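Choline/ethanolamine kinase family protein (PDB 3DXQ) probably transfers phosphate to a small amino alcohol such as ethanolamine, with a protein-kinase-like fold. Local coordinates at residues Ala68-Glu73 / Phe114-Gly119; Pro107-Glu112 / Phe185-Glu190; Cys176-Leu181 / Gly201-Leu206. All coordinates share one frame; numbering follows the deposited sequence.

Interaction 1 (Ala68-Glu73 / Phe114-Gly119); sequences AGVSPE and FRKLHG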
loop_
_atom_site.group_PDB
_atom_site.type_symbol
_atom_site.label_atom_id
_atom_site.label_comp_id
_atom_site.label_asym_id
_atom_site.label_seq_id
_atom_site.Cartn_x
_atom_site.Cartn_y
_atom_site.Cartn_z
ATOM N N ALA A 68 -7.538 1.879 16.146
ATOM C CA ALA A 68 -6.294 1.224 16.501
ATOM C C ALA A 68 -5.122 2.201 16.710
ATOM O O ALA A 68 -4.003 1.768 17.031
ATOM C CB ALA A 68 -5.941 0.216 15.461
ATOM N N GLY A 69 -5.364 3.504 16.539
ATOM C CA GLY A 69 -4.338 4.537 16.746
ATOM C C GLY A 69 -3.281 4.613 15.643
ATOM O O GLY A 69 -2.179 5.104 15.867
ATOM N N VAL A 70 -3.609 4.121 14.457
ATOM C CA VAL A 70 -2.655 4.052 13.362
ATOM C C VAL A 70 -2.971 5.084 12.306
ATOM O O VAL A 70 -2.062 5.662 11.699
ATOM C CB VAL A 70 -2.631 2.616 12.761
ATOM C CG1 VAL A 70 -1.991 2.601 11.421
ATOM C CG2 VAL A 70 -1.907 1.690 13.682
ATOM N N SER A 71 -4.260 5.295 12.073
ATOM C CA SER A 71 -4.742 6.300 11.138
ATOM C C SER A 71 -5.264 7.547 11.849
ATOM O O SER A 71 -5.763 7.492 12.978
ATOM C CB SER A 71 -5.868 5.729 10.287
ATOM O OG SER A 71 -6.656 6.777 9.724
ATOM N N PRO A 72 -5.179 8.689 11.174
ATOM C CA PRO A 72 -5.770 9.866 11.786
ATOM C C PRO A 72 -7.270 9.688 11.963
ATOM O O PRO A 72 -7.893 8.912 11.229
ATOM C CB PRO A 72 -5.496 10.979 10.774
ATOM C CG PRO A 72 -4.425 10.450 9.878
ATOM C CD PRO A 72 -4.574 8.974 9.862
ATOM N N GLU A 73 -7.815 10.372 12.965
ATOM C CA GLU A 73 -9.230 10.392 13.236
ATOM C C GLU A 73 -10.055 10.667 11.983
ATOM O O GLU A 73 -9.707 11.539 11.193
ATOM C CB GLU A 73 -9.543 11.506 14.230
ATOM C CG GLU A 73 -9.754 11.071 15.643
ATOM C CD GLU A 73 -10.592 12.085 16.385
ATOM O OE1 GLU A 73 -10.133 13.248 16.510
ATOM O OE2 GLU A 73 -11.721 11.719 16.808
ATOM N N PHE A 114 3.042 -0.623 11.604
ATOM C CA PHE A 114 2.456 -1.895 11.220
ATOM C C PHE A 114 2.202 -2.751 12.458
ATOM O O PHE A 114 1.162 -3.401 12.594
ATOM C CB PHE A 114 3.370 -2.674 10.271
ATOM C CG PHE A 114 3.414 -2.134 8.870
ATOM C CD1 PHE A 114 2.272 -1.655 8.242
ATOM C CD2 PHE A 114 4.587 -2.183 8.146
ATOM C CE1 PHE A 114 2.336 -1.186 6.930
ATOM C CE2 PHE A 114 4.644 -1.729 6.833
ATOM C CZ PHE A 114 3.519 -1.238 6.228
ATOM N N ARG A 115 3.166 -2.756 13.366
ATOM C CA ARG A 115 3.069 -3.596 14.546
ATOM C C ARG A 115 1.839 -3.259 15.353
ATOM O O ARG A 115 1.141 -4.139 15.839
ATOM C CB ARG A 115 4.304 -3.416 15.413
ATOM C CG ARG A 115 4.413 -4.368 16.591
ATOM C CD ARG A 115 5.790 -4.224 17.159
ATOM N NE ARG A 115 5.999 -4.912 18.416
ATOM C CZ ARG A 115 7.122 -4.829 19.121
ATOM N NH1 ARG A 115 8.144 -4.104 18.685
ATOM N NH2 ARG A 115 7.230 -5.471 20.267
ATOM N N LYS A 116 1.598 -1.961 15.498
ATOM C CA LYS A 116 0.445 -1.467 16.211
ATOM C C LYS A 116 -0.818 -1.875 15.479
ATOM O O LYS A 116 -1.792 -2.315 16.117
ATOM C CB LYS A 116 0.514 0.048 16.348
ATOM C CG LYS A 116 -0.422 0.599 17.422
ATOM C CD LYS A 116 -0.048 2.054 17.748
ATOM C CE LYS A 116 -1.053 2.745 18.631
ATOM N NZ LYS A 116 -0.790 4.195 18.565
ATOM N N LEU A 117 -0.777 -1.750 14.152
ATOM C CA LEU A 117 -1.923 -2.080 13.304
ATOM C C LEU A 117 -2.287 -3.527 13.397
ATOM O O LEU A 117 -3.408 -3.856 13.753
ATOM C CB LEU A 117 -1.652 -1.726 11.836
ATOM C CG LEU A 117 -2.705 -2.163 10.806
ATOM C CD1 LEU A 117 -4.047 -1.494 11.122
ATOM C CD2 LEU A 117 -2.256 -1.891 9.355
ATOM N N HIS A 118 -1.343 -4.391 13.050
ATOM C CA HIS A 118 -1.592 -5.838 13.014
ATOM C C HIS A 118 -1.917 -6.380 14.389
ATOM O O HIS A 118 -2.731 -7.266 14.545
ATOM C CB HIS A 118 -0.400 -6.571 12.430
ATOM C CG HIS A 118 -0.065 -6.159 11.032
ATOM N ND1 HIS A 118 1.182 -6.338 10.483
ATOM C CD2 HIS A 118 -0.811 -5.552 10.080
ATOM C CE1 HIS A 118 1.189 -5.869 9.248
ATOM N NE2 HIS A 118 -0.011 -5.393 8.974
ATOM N N GLY A 119 -1.295 -5.812 15.400
ATOM C CA GLY A 119 -1.557 -6.201 16.781
ATOM C C GLY A 119 -2.793 -5.605 17.384
ATOM O O GLY A 119 -3.074 -5.871 18.553
#

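Interaction 2 (Pro107-Glu112 / Phe185-Glu190); sequences PARAGE and FLDTGE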
loop_
_atom_site.group_PDB
_atom_site.type_symbol
_atom_site.label_atom_id
_atom_site.label_comp_id
_atom_site.label_asym_id
_atom_site.label_seq_id
_atom_site.Cartn_x
_atom_site.Cartn_y
_atom_site.Cartn_z
ATOM N N PRO A 107 12.370 3.732 8.738
ATOM C CA PRO A 107 11.858 2.363 8.509
ATOM C C PRO A 107 11.352 1.736 9.812
ATOM O O PRO A 107 10.300 1.081 9.838
ATOM C CB PRO A 107 13.062 1.612 7.970
ATOM C CG PRO A 107 13.947 2.708 7.355
ATOM C CD PRO A 107 13.765 3.889 8.295
ATOM N N ALA A 108 12.073 1.965 10.897
ATOM C CA ALA A 108 11.691 1.359 12.156
ATOM C C ALA A 108 10.318 1.898 12.557
ATOM O O ALA A 108 9.446 1.148 13.002
ATOM C CB ALA A 108 12.734 1.637 13.230
ATOM N N ARG A 109 10.116 3.195 12.361
ATOM C CA ARG A 109 8.852 3.809 12.715
ATOM C C ARG A 109 7.724 3.255 11.861
ATOM O O ARG A 109 6.587 3.156 12.353
ATOM C CB ARG A 109 8.943 5.349 12.664
ATOM C CG ARG A 109 9.789 5.931 13.838
ATOM C CD ARG A 109 9.649 7.448 14.033
ATOM N NE ARG A 109 10.206 8.243 12.954
ATOM C CZ ARG A 109 11.509 8.423 12.756
ATOM N NH1 ARG A 109 12.395 7.871 13.576
ATOM N NH2 ARG A 109 11.929 9.152 11.731
ATOM N N ALA A 110 8.023 2.894 10.608
ATOM C CA ALA A 110 7.038 2.213 9.760
ATOM C C ALA A 110 6.693 0.834 10.350
ATOM O O ALA A 110 5.524 0.457 10.423
ATOM C CB ALA A 110 7.560 2.066 8.354
ATOM N N GLY A 111 7.710 0.093 10.785
ATOM C CA GLY A 111 7.524 -1.219 11.409
ATOM C C GLY A 111 6.717 -1.127 12.689
ATOM O O GLY A 111 5.843 -1.954 12.945
ATOM N N GLU A 112 6.970 -0.090 13.473
ATOM C CA GLU A 112 6.198 0.140 14.705
ATOM C C GLU A 112 4.740 0.423 14.369
ATOM O O GLU A 112 3.848 -0.081 15.053
ATOM C CB GLU A 112 6.844 1.249 15.557
ATOM C CG GLU A 112 8.125 0.700 16.297
ATOM C CD GLU A 112 9.311 1.698 16.512
ATOM O OE1 GLU A 112 9.151 2.945 16.415
ATOM O OE2 GLU A 112 10.438 1.197 16.789
ATOM N N PHE A 185 2.416 7.426 4.297
ATOM C CA PHE A 185 2.973 7.521 5.635
ATOM C C PHE A 185 3.263 8.959 5.995
ATOM O O PHE A 185 3.934 9.669 5.250
ATOM C CB PHE A 185 4.273 6.735 5.749
ATOM C CG PHE A 185 4.083 5.249 5.799
ATOM C CD1 PHE A 185 3.982 4.510 4.627
ATOM C CD2 PHE A 185 4.021 4.588 7.022
ATOM C CE1 PHE A 185 3.803 3.153 4.664
ATOM C CE2 PHE A 185 3.841 3.226 7.069
ATOM C CZ PHE A 185 3.729 2.499 5.881
ATOM N N LEU A 186 2.756 9.376 7.153
ATOM C CA LEU A 186 2.997 10.707 7.664
ATOM C C LEU A 186 3.892 10.538 8.870
ATOM O O LEU A 186 3.507 9.900 9.852
ATOM C CB LEU A 186 1.691 11.392 8.053
ATOM C CG LEU A 186 0.589 11.320 6.988
ATOM C CD1 LEU A 186 -0.629 12.077 7.501
ATOM C CD2 LEU A 186 1.051 11.824 5.595
ATOM N N ASP A 187 5.080 11.122 8.807
ATOM C CA ASP A 187 6.064 10.943 9.851
ATOM C C ASP A 187 6.177 12.159 10.744
ATOM O O ASP A 187 6.515 13.238 10.269
ATOM C CB ASP A 187 7.426 10.683 9.206
ATOM C CG ASP A 187 8.510 10.356 10.220
ATOM O OD1 ASP A 187 8.190 9.846 11.323
ATOM O OD2 ASP A 187 9.696 10.588 9.903
ATOM N N THR A 188 5.896 12.019 12.029
ATOM C CA THR A 188 6.208 13.118 12.924
ATOM C C THR A 188 7.672 12.846 13.154
ATOM O O THR A 188 8.316 12.208 12.317
ATOM C CB THR A 188 5.389 13.109 14.226
ATOM O OG1 THR A 188 5.809 12.031 15.066
ATOM C CG2 THR A 188 3.920 12.984 13.908
ATOM N N GLY A 189 8.243 13.309 14.250
ATOM C CA GLY A 189 9.621 12.902 14.501
ATOM C C GLY A 189 9.692 11.460 14.994
ATOM O O GLY A 189 10.596 10.717 14.648
ATOM N N GLU A 190 8.686 11.077 15.773
ATOM C CA GLU A 190 8.730 9.889 16.604
ATOM C C GLU A 190 7.766 8.763 16.236
ATOM O O GLU A 190 7.918 7.643 16.716
ATOM C CB GLU A 190 8.467 10.343 18.040
ATOM C CG GLU A 190 9.609 11.227 18.602
ATOM C CD GLU A 190 9.167 12.219 19.686
ATOM O OE1 GLU A 190 8.048 12.101 20.224
ATOM O OE2 GLU A 190 9.954 13.137 19.987
#

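Interaction 3 (Cys176-Leu181 / Gly201-Leu206); sequences CHCDPL and GMNDPL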
loop_
_atom_site.group_PDB
_atom_site.type_symbol
_atom_site.label_atom_id
_atom_site.label_comp_id
_atom_site.label_asym_id
_atom_site.label_seq_id
_atom_site.Cartn_x
_atom_site.Cartn_y
_atom_site.Cartn_z
ATOM N N CYS A 176 -4.571 -5.712 7.448
ATOM C CA CYS A 176 -3.481 -5.090 6.714
ATOM C C CYS A 176 -3.894 -3.931 5.829
ATOM O O CYS A 176 -4.973 -3.923 5.255
ATOM C CB CYS A 176 -2.794 -6.144 5.860
ATOM S SG CYS A 176 -2.063 -7.460 6.833
ATOM N N HIS A 177 -2.992 -2.964 5.698
ATOM C CA HIS A 177 -3.224 -1.812 4.847
ATOM C C HIS A 177 -3.242 -2.205 3.371
ATOM O O HIS A 177 -4.035 -1.666 2.612
ATOM C CB HIS A 177 -2.143 -0.775 5.073
ATOM C CG HIS A 177 -2.327 0.458 4.262
ATOM N ND1 HIS A 177 -2.001 0.516 2.923
ATOM C CD2 HIS A 177 -2.802 1.684 4.597
ATOM C CE1 HIS A 177 -2.276 1.728 2.464
ATOM N NE2 HIS A 177 -2.760 2.456 3.459
ATOM N N CYS A 178 -2.328 -3.097 2.977
ATOM C CA CYS A 178 -2.290 -3.692 1.627
ATOM C C CYS A 178 -1.729 -2.873 0.471
ATOM O O CYS A 178 -1.371 -3.444 -0.549
ATOM C CB CYS A 178 -3.657 -4.236 1.237
ATOM S SG CYS A 178 -4.163 -5.588 2.291
ATOM N N ASP A 179 -1.676 -1.554 0.598
ATOM C CA ASP A 179 -1.033 -0.730 -0.418
ATOM C C ASP A 179 -0.233 0.381 0.247
ATOM O O ASP A 179 -0.492 1.558 0.010
ATOM C CB ASP A 179 -2.068 -0.142 -1.389
ATOM C CG ASP A 179 -1.422 0.574 -2.582
ATOM O OD1 ASP A 179 -0.436 0.044 -3.155
ATOM O OD2 ASP A 179 -1.913 1.664 -2.936
ATOM N N PRO A 180 0.744 0.007 1.088
ATOM C CA PRO A 180 1.523 0.988 1.848
ATOM C C PRO A 180 2.572 1.760 1.034
ATOM O O PRO A 180 3.777 1.611 1.256
ATOM C CB PRO A 180 2.176 0.129 2.939
ATOM C CG PRO A 180 2.352 -1.200 2.279
ATOM C CD PRO A 180 1.147 -1.378 1.405
ATOM N N LEU A 181 2.105 2.585 0.104
ATOM C CA LEU A 181 2.987 3.470 -0.642
ATOM C C LEU A 181 3.653 4.443 0.336
ATOM O O LEU A 181 3.087 4.792 1.367
ATOM C CB LEU A 181 2.214 4.273 -1.691
ATOM C CG LEU A 181 1.392 3.550 -2.783
ATOM C CD1 LEU A 181 0.370 4.530 -3.379
ATOM C CD2 LEU A 181 2.254 2.917 -3.891
ATOM N N GLY A 201 -7.676 -4.884 3.959
ATOM C CA GLY A 201 -8.273 -6.215 4.068
ATOM C C GLY A 201 -7.507 -7.123 5.043
ATOM O O GLY A 201 -6.422 -6.773 5.529
HETATM N N MSE A 202 -8.079 -8.284 5.354
HETATM C CA MSE A 202 -7.389 -9.268 6.166
HETATM C C MSE A 202 -6.374 -9.869 5.197
HETATM O O MSE A 202 -6.709 -10.103 4.034
HETATM C CB MSE A 202 -8.351 -10.337 6.679
HETATM C CG MSE A 202 -9.495 -9.814 7.510
HETATM SE SE MSE A 202 -8.852 -8.639 8.955
HETATM C CE MSE A 202 -7.820 -10.012 9.986
ATOM N N ASN A 203 -5.146 -10.097 5.670
ATOM C CA ASN A 203 -4.060 -10.551 4.838
ATOM C C ASN A 203 -2.921 -11.105 5.702
ATOM O O ASN A 203 -2.955 -11.033 6.941
ATOM C CB ASN A 203 -3.562 -9.358 4.009
ATOM C CG ASN A 203 -2.725 -9.769 2.796
ATOM O OD1 ASN A 203 -2.499 -10.943 2.542
ATOM N ND2 ASN A 203 -2.262 -8.780 2.050
ATOM N N ASP A 204 -1.929 -11.699 5.037
ATOM C CA ASP A 204 -0.678 -12.097 5.679
ATOM C C ASP A 204 0.034 -10.796 6.036
ATOM O O ASP A 204 0.403 -10.052 5.139
ATOM C CB ASP A 204 0.153 -12.897 4.695
ATOM C CG ASP A 204 1.428 -13.430 5.284
ATOM O OD1 ASP A 204 1.835 -12.981 6.379
ATOM O OD2 ASP A 204 2.025 -14.305 4.604
ATOM N N PRO A 205 0.223 -10.518 7.341
ATOM C CA PRO A 205 0.820 -9.279 7.789
ATOM C C PRO A 205 2.096 -8.910 7.064
ATOM O O PRO A 205 2.366 -7.724 6.888
ATOM C CB PRO A 205 1.132 -9.560 9.273
ATOM C CG PRO A 205 0.997 -11.019 9.447
ATOM C CD PRO A 205 -0.054 -11.404 8.482
ATOM N N LEU A 206 2.879 -9.902 6.653
ATOM C CA LEU A 206 4.138 -9.632 5.962
ATOM C C LEU A 206 3.972 -9.134 4.532
ATOM O O LEU A 206 4.959 -8.769 3.874
ATOM C CB LEU A 206 5.077 -10.856 6.018
ATOM C CG LEU A 206 5.425 -11.278 7.439
ATOM C CD1 LEU A 206 6.606 -12.215 7.466
ATOM C CD2 LEU A 206 5.651 -10.051 8.355
#

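Interaction 1 (Ala68-Glu73 / Phe114-Gly119)
V70 and L117 meet where the loop that follows helix 55-67 leans on the last turn of helix 106-118, an example of how a single methyl group can seat a loop on a helix. The compact half of the contact is built on V70. Its CG2 stands opposite the carbonyl carbon across the CA-CB bond (chi1 163° for CG1), which turns this methyl to the helix, where it rests against the backbone N of L117 at 3.7 Å and L117 CB at 3.9 Å. The base of K116 closes the patch from one flank, its CB lying 4.0 Å from V70 CG2. Both V70 and L117 are buried.

The other half is more open and polar. K116 is exposed; its CG lies trans to the backbone N (chi1 -163°) and the chain runs out extended alongside the loop, passing A68 O with CE at 3.5 Å. NZ then gives a hydrogen bond of 3.2 Å to G69 O, reaching it from above the carbonyl plane (40° out of it). R191 also donates to this oxygen, through NH2, so two cationic side chains converge on one carbonyl, whose partial negative charge probably eases their closeness. G69, with positive phi, comes just after helix 55-67 in a Schellman motif, and its carbonyl is the one the lysine meets.

By topology this place probably corresponds to the packing of the helix C to strand 4 loop on helix E in protein kinases. V70 is further tied by backbone hydrogen bonds to I194 of strand 192-194. On the rest of this helix turn, L117 touches D208 of helix 206-215, F114 packs against that helix and Y230 of helix 220-231, and H118 leans on strand 174-176.

Interaction 2 (Pro107-Glu112 / Phe185-Glu190)
R109 and D187 join helix 106-118 to strands 185-187 and 192-194, a beta hairpin packed against a helix in the larger lobe of this protein-kinase-like fold. From CB, the arginine sets out with CG opposite its carbonyl carbon (chi1 -72°), which brings CG to E190, within 3.8 Å of its O. CD continues past the same peptide, where the modelled spacing is doubtful. A bend at chi3 then turns the guanidinium side-on to the aspartate. NE donates to D187 OD1 at 3.0 Å and NH2 to D187 OD2 at 3.2 Å, both nearly straight; the two planar groups are only 12° from coplanar, which suits a side-on, two-nitrogen grip. NH1 bonds instead to P104 O, while D187 OD2 has a second cationic partner in R103, so the carboxylate is likely to stay ionised.

The connection between the strands holds an ST turn, in which T188 OG1 accepts from E190 N. Deeper in, A110 CB packs on F185 CE2 at 4.1 Å, and L212 of helix 206-215 touches both residues. Over one face of the guanidinium sits G189 O, 3.1 Å from R109 CZ and without a hydrogen bond to NE.

Interaction 3 (Cys176-Leu181 / Gly201-Leu206)
C176 and N203 touch within a two-stranded antiparallel ribbon, 174-176 with 201-203, and C178 just beyond it meets the same asparagine. The ribbon leads into a segment matching the HxDxxxxN catalytic-loop signature of the family (H177, D179 and N184). C176 and G201 form a hydrogen-bonded pair: C176 N to G201 O at 2.9 Å and G201 N to C176 O at 3.1 Å.

Both cysteines carry SG opposite the carbonyl carbon (chi1 -62° and -64°), and the two sulfurs leave their CB atoms in broadly similar directions to face N203. C176 SG lies 3.7 Å from N203 CB; with CG trans to the backbone N (chi1 -162°), the amide is carried on to C178 SG, 3.7 Å from N203 ND2. C176 SG also lies near P205 CA. The amide oxygen, N203 OD1, accepts from D204 N, which approaches from above the carbonyl plane. With an alanine here the CB contact would remain, but D204 N is likely to lose this side-chain acceptor and a gap to open beside C178 SG.

D204 is itself held by Y246 and R242, and the backbone nitrogens of H177 and C178 both bond to D208. Just ahead of helix 206-215, D204 OD1 accepts a capping bond from L206 N at 3.3 Å.

In the fold
From the N terminus, the chain leaves helix 55-67, makes strands 74-77, 84-87 and 93-94, and returns along helix 106-118, where interaction 1 closes its loop. Interaction 2 opens on the same helix before that closure and ends at 185-190, so the two cross. Interaction 3 opens at 176-181, before interaction 2 closes, and ends at 201-206; these also cross, whereas interactions 1 and 3 follow in series. Interaction 1 links the lobe of the five-stranded sheet to the helical one, and the other two knit the helical lobe. Helix 106-118 belongs to interactions 1 and 2 and touches interaction 3: F114 CZ meets F185 CZ at 3.8 Å, and H118 NE2 approaches C176 SG at 3.6 Å.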